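Local coordinates for pyoverdine biosynthesis protein PvcB (Pseudomonas aeruginosa, PDB 4YLM) that catalyses the iron- and 2-oxoglutarate-dependent oxidation of tyrosine isonitrile on the biosynthetic route to paerucumarin, at residues L195-P201 and L231-Y236; R178-P182 and P288-R292; F127-A132 and W246-D250; A69-T73 and A89-L93. All blocks are in the same frame, centred on the assembly; numbering follows the deposited sequence.

Interaction 1: residues L195-P201 and L231-Y236; sequences LRFCEPP and LRRCLY
Glu-199 holds Arg-232 with one carboxylate oxygen and Tyr-236 with the other. Arg-232 NE donates to Glu-199 OE2 at 2.7 Å, a salt bridge near the guanidinium plane that meets the anti lone pair, while Tyr-236 OH donates to the syn lone pair of Glu-199 OE1, also at 2.7 Å. Glu-199 spans the gap fully extended, its CG opposite the backbone N (chi1 -179°). Arg-232 NH2 adds a weak bond to Pro-200 O, 2.8 Å long and bent to 126°.

Behind this polar end lies an apolar layer. Leu-231 CD1 sits over the centre of the Phe-197 ring, a CH-pi contact 3.9 Å from the centroid. Leu-235 CD1 comes within 3.7 Å of Phe-197 CD2, and Leu-195 CD1 packs 4.0 Å from both Leu-231 CD2 and Leu-235 CD2. Flat phenyl and branched leucine side chains suit such a buried seam. Further out, Trp-161 of helix 155-163 covers Leu-195 and Leu-231, and the backbone N of Leu-111, beside the probable iron ligand His-112, also donates to Glu-199 OE1. Three donors thus share a buried carboxylate, probably favouring its ionised form and tying the segment before His-112 to the helix.

Interaction 2: residues R178-P182 and P288-R292; sequences RSAAP and PHLQR
Ser-179 and Leu-290 form a single antiparallel, non-hydrogen-bonded bridge pair, their CA atoms 4.5 Å apart, flanked by Ala-180 N donating to His-289 O at 2.9 Å and Gln-291 N to Arg-178 O at 3.0 Å, both bonds nearly straight. On the side of Ala-181, its methyl CB stands 3.4 Å from the centroid of the His-289 ring and only 9° off the normal, a CH-pi contact. Pro-288 CG covers the opposite face, leaving the imidazole sandwiched between two aliphatic groups. A chi1 of -56°, which sets CG beside the backbone N, lays this flat ring against the Ala-181 methyl, and His-289 NE2 bonds to Glu-185. A methyl is small enough to lie so close to the ring. Ser-179 OG passes near His-289 CB, but its hydrogen bond is to Met-116 O.

On the other side, Arg-178 crosses Gln-291 at about a right angle: its chain bends at chi3 and brings NH1 to 3.3 Å from Gln-291 CG, in the aliphatic part of the glutamine. Long, polar-ended side chains suit this exposed side of the strand. Strand 178-182 is an outer strand of a three-stranded antiparallel sheet, paired with 165-169; the C-terminal tail after strand 272-286 bridges its other edge.

Interaction 3: residues F127-A132 and W246-D250; sequences FHCVDA and WRSDD
A type II beta turn, Arg-247 to Asp-250, leads into strand 251-255 and docks against the end of strand 120-131, its antiparallel neighbour in the double-stranded beta-helix (jelly-roll) core of this TauD/TfdA-family oxygenase. Cys-129 holds it by two backbone bonds: Cys-129 N donates to Asp-250 O at 2.9 Å, and Asp-249 N to Cys-129 O at 2.7 Å. Beyond Cys-129, Val-130 and Asp-131 both face His-273, a classic beta bulge.

Side chains add grips on both faces of the strand. His-128 NE2 donates to Asp-249 OD1 at 3.1 Å with an N-H...O angle of 165°, meeting the anti lone pair, and the imidazole and carboxylate planes are nearly coplanar, 2° apart. The His-128 CB points away from the turn, but a chi1 of 173°, CG anti to the backbone N, swings the ring edge to Asp-249. Histidine and aspartate suit this place, one offering an in-plane N-H and the other an oxygen to receive it. On the opposite face, Trp-246 CH2 packs 3.5 Å from Phe-127 CB; the two aromatic planes meet obliquely, and the broad indole also reaches Cys-129 CB through CE3. Trp-246 NE1 has its own partner, Thr-141 OG1.

The turn is closed by Asp-250 N to Arg-247 O, and Asp-250 OD2 accepts from Arg-247 N while also forming a salt bridge with Arg-61. Past the bulge, Ala-132 N donates to Ser-248 OG at 3.0 Å. A water donates to both Val-130 O and Asp-249 OD1, and a second, donating to Ala-132 O, accepts from Ser-248 N at 2.9 Å.

Interaction 4: residues A69-T73 and A89-L93; sequences AESLT and AVLEL
Ala-69, in the first turn of helix 69-79, meets the other segment through both its methyl and its carbonyl. Its CB lies 4.4 Å from Val-90 CG1 and 3.8 Å from Glu-92 OE2, while Val-90 CG2 approaches Ala-69 O, also at 3.8 Å. A small residue suits this place, where the helix comes close to the chain entering strand 91-95. The carboxylate of Glu-92, on a chain bent at chi2, is held by His-273 and Arg-275 of strand 272-286, and the Ala-69 methyl packs beside it.

Two residues on, Ser-71 faces another way, its OG hydrogen-bonded to Glu-191 of a second subunit. Leu-72 returns to the contact and touches Val-90 CG2 with CD2 at 4.1 Å. Here helix 69-79 packs against the start of strand 91-95 and its antiparallel partner 272-286 in the mixed sheet of this TauD/TfdA-family fold; Arg-275 of that partner touches both Leu-72 and Val-90.

Thr-73 completes the helical turn. Its hydroxyl, set beside the backbone N by a chi1 of -63°, folds back to donate to Ala-69 O at 2.7 Å, and the helical N-H of Thr-73 reaches that same oxygen from the opposite face of its plane. Because the hydroxyl is satisfied within the helix, threonine can probably sit against apolar neighbours: OG1 lies 3.3 Å from Val-90 CG2, and the methyl CG2 packs 3.6 Å from Ala-89 CB.

The contacts fall into two touching pairs, with interactions 1 and 3 on opposite sides of the chain's centre. Interactions 3 and 4 have centres about 13 Å apart and meet where His-128 CB lies 3.9 Å from Leu-72 CD2; both reach the large sheet. Interactions 1 and 2, with centres about 17 Å apart, touch through Arg-196, whose CG is 4.1 Å from His-289 CE1. The centres of interactions 2 and 3 are about 33 Å apart. The probable iron ligands are approached from both pairs: the side chain of Glu-199 is about 7 Å from that of His-112, and that of Phe-127 about 6 Å from those of Asp-114 and His-261. Interaction 4 lies away from this site.

Interaction 1: residues L195-P201 and L231-Y236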
# COMPACT_ATOMS: atom_id res chain seq x y z
N LEU A 195 -22.17 -6.69 11.83
CA LEU A 195 -23.63 -6.77 11.87
C LEU A 195 -24.19 -6.36 10.51
O LEU A 195 -23.66 -5.44 9.86
CB LEU A 195 -24.19 -5.86 12.96
CG LEU A 195 -23.71 -6.07 14.40
CD1 LEU A 195 -24.28 -5.00 15.30
CD2 LEU A 195 -24.10 -7.46 14.91
N ARG A 196 -25.25 -7.04 10.08
CA ARG A 196 -26.06 -6.55 8.96
C ARG A 196 -27.48 -6.39 9.51
O ARG A 196 -28.12 -7.36 9.87
CB ARG A 196 -26.05 -7.54 7.79
CG ARG A 196 -24.69 -7.71 7.11
CD ARG A 196 -24.24 -6.45 6.34
NE ARG A 196 -23.64 -5.44 7.21
CZ ARG A 196 -23.07 -4.31 6.77
NH1 ARG A 196 -23.03 -4.04 5.47
NH2 ARG A 196 -22.54 -3.45 7.63
N PHE A 197 -27.94 -5.15 9.59
CA PHE A 197 -29.20 -4.84 10.23
C PHE A 197 -29.80 -3.67 9.48
O PHE A 197 -29.12 -2.68 9.22
CB PHE A 197 -28.94 -4.45 11.69
CG PHE A 197 -30.15 -3.95 12.45
CD1 PHE A 197 -31.34 -4.67 12.47
CD2 PHE A 197 -30.07 -2.78 13.19
CE1 PHE A 197 -32.44 -4.21 13.19
CE2 PHE A 197 -31.16 -2.32 13.93
CZ PHE A 197 -32.34 -3.04 13.93
N CYS A 198 -31.06 -3.80 9.07
CA CYS A 198 -31.80 -2.66 8.53
C CYS A 198 -32.80 -2.26 9.60
O CYS A 198 -33.68 -3.03 9.96
CB CYS A 198 -32.49 -3.01 7.21
SG CYS A 198 -33.35 -1.59 6.42
N GLU A 199 -32.63 -1.05 10.14
CA GLU A 199 -33.39 -0.62 11.30
C GLU A 199 -34.78 -0.12 10.89
O GLU A 199 -34.92 0.54 9.87
CB GLU A 199 -32.62 0.50 12.02
CG GLU A 199 -33.29 1.02 13.27
CD GLU A 199 -32.66 2.29 13.79
OE1 GLU A 199 -31.80 2.86 13.08
OE2 GLU A 199 -33.04 2.72 14.90
N PRO A 200 -35.81 -0.46 11.68
CA PRO A 200 -37.15 0.09 11.42
C PRO A 200 -37.26 1.55 11.87
O PRO A 200 -36.65 1.92 12.86
CB PRO A 200 -38.07 -0.78 12.30
CG PRO A 200 -37.25 -1.96 12.70
CD PRO A 200 -35.83 -1.49 12.73
N PRO A 201 -38.05 2.36 11.15
CA PRO A 201 -38.31 3.77 11.50
C PRO A 201 -39.22 3.94 12.71
O PRO A 201 -39.48 2.96 13.42
CB PRO A 201 -39.01 4.31 10.25
CG PRO A 201 -39.64 3.11 9.63
CD PRO A 201 -38.69 1.98 9.88
N LEU A 231 -29.80 -3.66 19.93
CA LEU A 231 -29.09 -3.27 18.72
C LEU A 231 -28.94 -1.76 18.67
O LEU A 231 -27.85 -1.25 18.43
CB LEU A 231 -29.80 -3.82 17.48
CG LEU A 231 -29.49 -5.29 17.19
CD1 LEU A 231 -30.48 -5.88 16.18
CD2 LEU A 231 -28.04 -5.45 16.69
N ARG A 232 -30.03 -1.04 18.95
CA ARG A 232 -29.99 0.42 18.94
C ARG A 232 -29.07 0.98 20.02
O ARG A 232 -28.35 1.95 19.77
CB ARG A 232 -31.39 1.02 19.09
CG ARG A 232 -32.22 1.01 17.81
CD ARG A 232 -33.71 1.34 18.08
NE ARG A 232 -34.48 1.41 16.84
CZ ARG A 232 -35.77 1.13 16.73
NH1 ARG A 232 -36.47 0.75 17.80
NH2 ARG A 232 -36.37 1.22 15.55
N ARG A 233 -29.08 0.39 21.21
CA ARG A 233 -28.23 0.87 22.29
C ARG A 233 -26.76 0.81 21.87
O ARG A 233 -25.97 1.70 22.17
CB ARG A 233 -28.41 0.01 23.55
CG ARG A 233 -27.59 0.49 24.73
CD ARG A 233 -27.64 -0.48 25.92
NE ARG A 233 -26.93 -1.74 25.68
CZ ARG A 233 -25.62 -1.90 25.86
NH1 ARG A 233 -24.86 -0.89 26.27
NH2 ARG A 233 -25.07 -3.09 25.63
N CYS A 234 -26.39 -0.26 21.18
CA CYS A 234 -24.98 -0.49 20.85
C CYS A 234 -24.56 0.25 19.58
O CYS A 234 -23.47 0.81 19.52
CB CYS A 234 -24.70 -1.99 20.75
SG CYS A 234 -24.82 -2.87 22.35
N LEU A 235 -25.43 0.28 18.58
CA LEU A 235 -25.13 0.97 17.33
C LEU A 235 -25.12 2.48 17.49
O LEU A 235 -24.35 3.17 16.81
CB LEU A 235 -26.10 0.54 16.23
CG LEU A 235 -25.94 -0.90 15.74
CD1 LEU A 235 -27.19 -1.33 14.96
CD2 LEU A 235 -24.65 -1.04 14.89
N TYR A 236 -25.94 3.02 18.40
CA TYR A 236 -25.97 4.47 18.59
C TYR A 236 -25.10 4.94 19.75
O TYR A 236 -25.04 6.13 20.05
CB TYR A 236 -27.41 4.99 18.75
CG TYR A 236 -28.21 5.00 17.47
CD1 TYR A 236 -28.13 6.06 16.57
CD2 TYR A 236 -29.04 3.93 17.14
CE1 TYR A 236 -28.88 6.07 15.39
CE2 TYR A 236 -29.78 3.93 15.97
CZ TYR A 236 -29.70 5.00 15.10
OH TYR A 236 -30.45 4.99 13.94

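Interaction 2: residues R178-P182 and P288-R292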
# COMPACT_ATOMS: atom_id res chain seq x y z
N ARG A 178 -36.85 -8.44 -2.22
CA ARG A 178 -36.77 -8.95 -0.86
C ARG A 178 -35.34 -9.33 -0.50
O ARG A 178 -34.57 -9.76 -1.35
CB ARG A 178 -37.68 -10.17 -0.69
CG ARG A 178 -39.17 -9.85 -0.75
CD ARG A 178 -40.01 -11.11 -0.57
NE ARG A 178 -39.69 -12.14 -1.55
CZ ARG A 178 -38.87 -13.17 -1.33
NH1 ARG A 178 -38.28 -13.31 -0.15
NH2 ARG A 178 -38.63 -14.05 -2.29
N SER A 179 -34.98 -9.17 0.77
CA SER A 179 -33.62 -9.44 1.21
C SER A 179 -33.61 -9.97 2.63
O SER A 179 -34.37 -9.50 3.48
CB SER A 179 -32.79 -8.15 1.09
OG SER A 179 -31.45 -8.36 1.51
N ALA A 180 -32.76 -10.96 2.89
CA ALA A 180 -32.67 -11.54 4.23
C ALA A 180 -31.22 -11.77 4.64
O ALA A 180 -30.43 -12.32 3.88
CB ALA A 180 -33.45 -12.86 4.30
N ALA A 181 -30.89 -11.39 5.87
CA ALA A 181 -29.53 -11.52 6.39
C ALA A 181 -29.52 -11.82 7.88
O ALA A 181 -30.29 -11.24 8.65
CB ALA A 181 -28.75 -10.23 6.12
N PRO A 182 -28.63 -12.73 8.31
CA PRO A 182 -28.46 -12.87 9.76
C PRO A 182 -28.06 -11.51 10.33
O PRO A 182 -27.38 -10.74 9.64
CB PRO A 182 -27.28 -13.84 9.88
CG PRO A 182 -27.18 -14.52 8.54
CD PRO A 182 -27.68 -13.54 7.54
N PRO A 288 -25.15 -11.61 -1.16
CA PRO A 288 -25.45 -12.90 -0.53
C PRO A 288 -26.81 -12.93 0.15
O PRO A 288 -27.24 -14.00 0.58
CB PRO A 288 -24.34 -13.03 0.52
CG PRO A 288 -24.03 -11.63 0.90
CD PRO A 288 -24.18 -10.82 -0.38
N HIS A 289 -27.49 -11.79 0.23
CA HIS A 289 -28.74 -11.73 0.99
C HIS A 289 -29.98 -11.51 0.12
O HIS A 289 -31.10 -11.57 0.62
CB HIS A 289 -28.64 -10.63 2.05
CG HIS A 289 -27.47 -10.80 2.97
ND1 HIS A 289 -26.57 -9.79 3.23
CD2 HIS A 289 -27.04 -11.87 3.69
CE1 HIS A 289 -25.65 -10.22 4.07
NE2 HIS A 289 -25.91 -11.49 4.36
N LEU A 290 -29.77 -11.25 -1.16
CA LEU A 290 -30.90 -11.01 -2.06
C LEU A 290 -31.70 -12.30 -2.28
O LEU A 290 -31.14 -13.36 -2.53
CB LEU A 290 -30.40 -10.48 -3.40
CG LEU A 290 -31.49 -10.10 -4.41
CD1 LEU A 290 -32.37 -9.02 -3.85
CD2 LEU A 290 -30.87 -9.65 -5.73
N GLN A 291 -33.02 -12.20 -2.17
CA GLN A 291 -33.87 -13.35 -2.47
C GLN A 291 -34.12 -13.44 -3.97
O GLN A 291 -34.77 -12.57 -4.56
CB GLN A 291 -35.18 -13.28 -1.69
CG GLN A 291 -34.98 -13.35 -0.17
CD GLN A 291 -34.09 -14.51 0.25
OE1 GLN A 291 -32.86 -14.36 0.36
NE2 GLN A 291 -34.69 -15.67 0.49
N ARG A 292 -33.58 -14.48 -4.58
CA ARG A 292 -33.72 -14.70 -6.01
C ARG A 292 -34.68 -15.87 -6.27
O ARG A 292 -35.14 -16.06 -7.40
CB ARG A 292 -32.35 -15.00 -6.63
CG ARG A 292 -31.31 -13.89 -6.40
CD ARG A 292 -29.92 -14.31 -6.89
NE ARG A 292 -28.95 -13.22 -6.80
CZ ARG A 292 -28.21 -12.97 -5.73
NH1 ARG A 292 -28.33 -13.72 -4.64
NH2 ARG A 292 -27.35 -11.95 -5.74

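Interaction 3: residues F127-A132 and W246-D250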
# COMPACT_ATOMS: atom_id res chain seq x y z
N PHE A 127 -18.25 10.05 -1.03
CA PHE A 127 -19.09 11.24 -1.01
C PHE A 127 -18.23 12.47 -1.20
O PHE A 127 -17.28 12.67 -0.45
CB PHE A 127 -19.80 11.41 0.34
CG PHE A 127 -20.81 10.36 0.67
CD1 PHE A 127 -22.13 10.48 0.26
CD2 PHE A 127 -20.46 9.27 1.45
CE1 PHE A 127 -23.08 9.51 0.60
CE2 PHE A 127 -21.40 8.30 1.79
CZ PHE A 127 -22.72 8.43 1.37
N HIS A 128 -18.56 13.31 -2.17
CA HIS A 128 -17.93 14.62 -2.28
C HIS A 128 -18.96 15.68 -1.88
O HIS A 128 -20.05 15.72 -2.44
CB HIS A 128 -17.49 14.85 -3.71
CG HIS A 128 -16.96 16.24 -3.97
ND1 HIS A 128 -17.14 16.89 -5.17
CD2 HIS A 128 -16.26 17.08 -3.18
CE1 HIS A 128 -16.57 18.08 -5.11
NE2 HIS A 128 -16.03 18.22 -3.91
N CYS A 129 -18.63 16.52 -0.90
CA CYS A 129 -19.50 17.65 -0.57
C CYS A 129 -19.20 18.80 -1.51
O CYS A 129 -18.16 19.46 -1.39
CB CYS A 129 -19.32 18.09 0.88
SG CYS A 129 -20.40 19.47 1.36
N VAL A 130 -20.08 19.03 -2.47
CA VAL A 130 -19.87 20.11 -3.42
C VAL A 130 -19.99 21.46 -2.71
O VAL A 130 -19.20 22.38 -2.96
CB VAL A 130 -20.88 20.05 -4.58
CG1 VAL A 130 -20.69 21.26 -5.50
CG2 VAL A 130 -20.70 18.76 -5.35
N ASP A 131 -20.97 21.57 -1.82
CA ASP A 131 -21.24 22.82 -1.14
C ASP A 131 -22.02 22.56 0.15
O ASP A 131 -22.94 21.74 0.17
CB ASP A 131 -22.04 23.76 -2.06
CG ASP A 131 -22.09 25.19 -1.55
OD1 ASP A 131 -21.09 25.65 -0.95
OD2 ASP A 131 -23.14 25.85 -1.76
N ALA A 132 -21.63 23.23 1.22
CA ALA A 132 -22.39 23.17 2.47
C ALA A 132 -22.30 24.51 3.18
O ALA A 132 -21.60 24.65 4.17
CB ALA A 132 -21.86 22.06 3.37
N TRP A 246 -21.31 18.10 7.39
CA TRP A 246 -20.62 18.35 6.13
C TRP A 246 -20.01 19.75 6.00
O TRP A 246 -20.62 20.74 6.41
CB TRP A 246 -21.58 18.12 4.96
CG TRP A 246 -22.02 16.70 4.83
CD1 TRP A 246 -23.20 16.17 5.25
CD2 TRP A 246 -21.26 15.63 4.27
NE1 TRP A 246 -23.24 14.82 4.97
CE2 TRP A 246 -22.05 14.47 4.37
CE3 TRP A 246 -19.99 15.53 3.69
CZ2 TRP A 246 -21.62 13.23 3.91
CZ3 TRP A 246 -19.56 14.30 3.23
CH2 TRP A 246 -20.37 13.16 3.35
N ARG A 247 -18.81 19.82 5.42
CA ARG A 247 -18.24 21.09 5.01
C ARG A 247 -17.88 21.02 3.54
O ARG A 247 -17.53 19.94 3.02
CB ARG A 247 -16.99 21.44 5.82
CG ARG A 247 -17.18 21.33 7.32
CD ARG A 247 -16.90 22.66 8.00
NE ARG A 247 -16.03 22.50 9.18
CZ ARG A 247 -16.47 22.29 10.42
NH1 ARG A 247 -17.78 22.19 10.66
NH2 ARG A 247 -15.60 22.17 11.41
N SER A 248 -17.94 22.16 2.87
CA SER A 248 -17.62 22.26 1.45
C SER A 248 -16.29 21.59 1.11
O SER A 248 -15.25 21.87 1.72
CB SER A 248 -17.61 23.74 1.02
OG SER A 248 -18.89 24.33 1.22
N ASP A 249 -16.34 20.69 0.13
CA ASP A 249 -15.17 19.99 -0.39
C ASP A 249 -14.65 18.85 0.49
O ASP A 249 -13.59 18.30 0.21
CB ASP A 249 -14.06 20.95 -0.79
CG ASP A 249 -14.33 21.63 -2.14
OD1 ASP A 249 -14.96 21.01 -3.04
OD2 ASP A 249 -13.92 22.79 -2.29
N ASP A 250 -15.39 18.50 1.54
CA ASP A 250 -15.12 17.26 2.25
C ASP A 250 -15.14 16.14 1.22
O ASP A 250 -15.98 16.13 0.31
CB ASP A 250 -16.23 16.93 3.25
CG ASP A 250 -16.08 17.65 4.57
OD1 ASP A 250 -15.05 18.31 4.78
OD2 ASP A 250 -17.01 17.54 5.41
O HOH W 1 -16.97 22.35 -4.64
O HOH W 2 -18.71 24.42 4.47

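Interaction 4: residues A69-T73 and A89-L93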
# COMPACT_ATOMS: atom_id res chain seq x y z
N ALA A 69 -18.99 17.02 -11.60
CA ALA A 69 -19.32 15.60 -11.45
C ALA A 69 -18.49 14.72 -12.37
O ALA A 69 -18.22 13.55 -12.06
CB ALA A 69 -20.79 15.35 -11.69
N GLU A 70 -18.11 15.28 -13.52
CA GLU A 70 -17.31 14.58 -14.51
C GLU A 70 -15.90 14.31 -13.96
O GLU A 70 -15.37 13.21 -14.12
CB GLU A 70 -17.23 15.41 -15.79
CG GLU A 70 -18.54 15.49 -16.60
CD GLU A 70 -19.57 16.52 -16.09
OE1 GLU A 70 -19.33 17.19 -15.06
OE2 GLU A 70 -20.63 16.66 -16.73
N SER A 71 -15.31 15.32 -13.32
CA SER A 71 -13.99 15.18 -12.71
C SER A 71 -14.03 14.13 -11.60
O SER A 71 -13.18 13.24 -11.54
CB SER A 71 -13.52 16.52 -12.17
OG SER A 71 -12.22 16.41 -11.61
N LEU A 72 -15.03 14.22 -10.73
CA LEU A 72 -15.20 13.20 -9.69
C LEU A 72 -15.30 11.81 -10.30
O LEU A 72 -14.69 10.88 -9.82
CB LEU A 72 -16.44 13.49 -8.83
CG LEU A 72 -16.84 12.46 -7.76
CD1 LEU A 72 -15.73 12.22 -6.74
CD2 LEU A 72 -18.12 12.93 -7.06
N THR A 73 -16.06 11.68 -11.37
CA THR A 73 -16.25 10.39 -12.01
C THR A 73 -14.93 9.80 -12.53
O THR A 73 -14.63 8.64 -12.29
CB THR A 73 -17.29 10.50 -13.16
OG1 THR A 73 -18.56 10.88 -12.61
CG2 THR A 73 -17.45 9.18 -13.87
N ALA A 89 -22.27 7.31 -12.89
CA ALA A 89 -21.45 7.09 -11.71
C ALA A 89 -21.93 7.86 -10.48
O ALA A 89 -21.89 7.35 -9.36
CB ALA A 89 -19.98 7.44 -12.01
N VAL A 90 -22.39 9.09 -10.69
CA VAL A 90 -22.64 10.03 -9.59
C VAL A 90 -24.12 10.25 -9.26
O VAL A 90 -24.91 10.71 -10.10
CB VAL A 90 -22.01 11.40 -9.90
CG1 VAL A 90 -22.41 12.43 -8.85
CG2 VAL A 90 -20.49 11.28 -9.99
N LEU A 91 -24.50 9.93 -8.03
CA LEU A 91 -25.83 10.30 -7.52
C LEU A 91 -25.77 11.72 -6.95
O LEU A 91 -24.94 12.00 -6.08
CB LEU A 91 -26.29 9.31 -6.44
CG LEU A 91 -27.62 9.65 -5.75
CD1 LEU A 91 -28.77 9.50 -6.73
CD2 LEU A 91 -27.84 8.78 -4.51
N GLU A 92 -26.61 12.62 -7.47
CA GLU A 92 -26.67 14.00 -6.97
C GLU A 92 -27.59 14.07 -5.76
O GLU A 92 -28.71 13.58 -5.81
CB GLU A 92 -27.20 14.94 -8.06
CG GLU A 92 -26.33 15.01 -9.30
CD GLU A 92 -25.06 15.83 -9.10
OE1 GLU A 92 -25.05 16.77 -8.26
OE2 GLU A 92 -24.06 15.55 -9.79
N LEU A 93 -27.12 14.67 -4.67
CA LEU A 93 -27.94 14.76 -3.46
C LEU A 93 -28.00 16.21 -3.05
O LEU A 93 -27.11 16.71 -2.34
CB LEU A 93 -27.35 13.91 -2.33
CG LEU A 93 -27.34 12.39 -2.53
CD1 LEU A 93 -26.35 11.72 -1.59
CD2 LEU A 93 -28.73 11.79 -2.36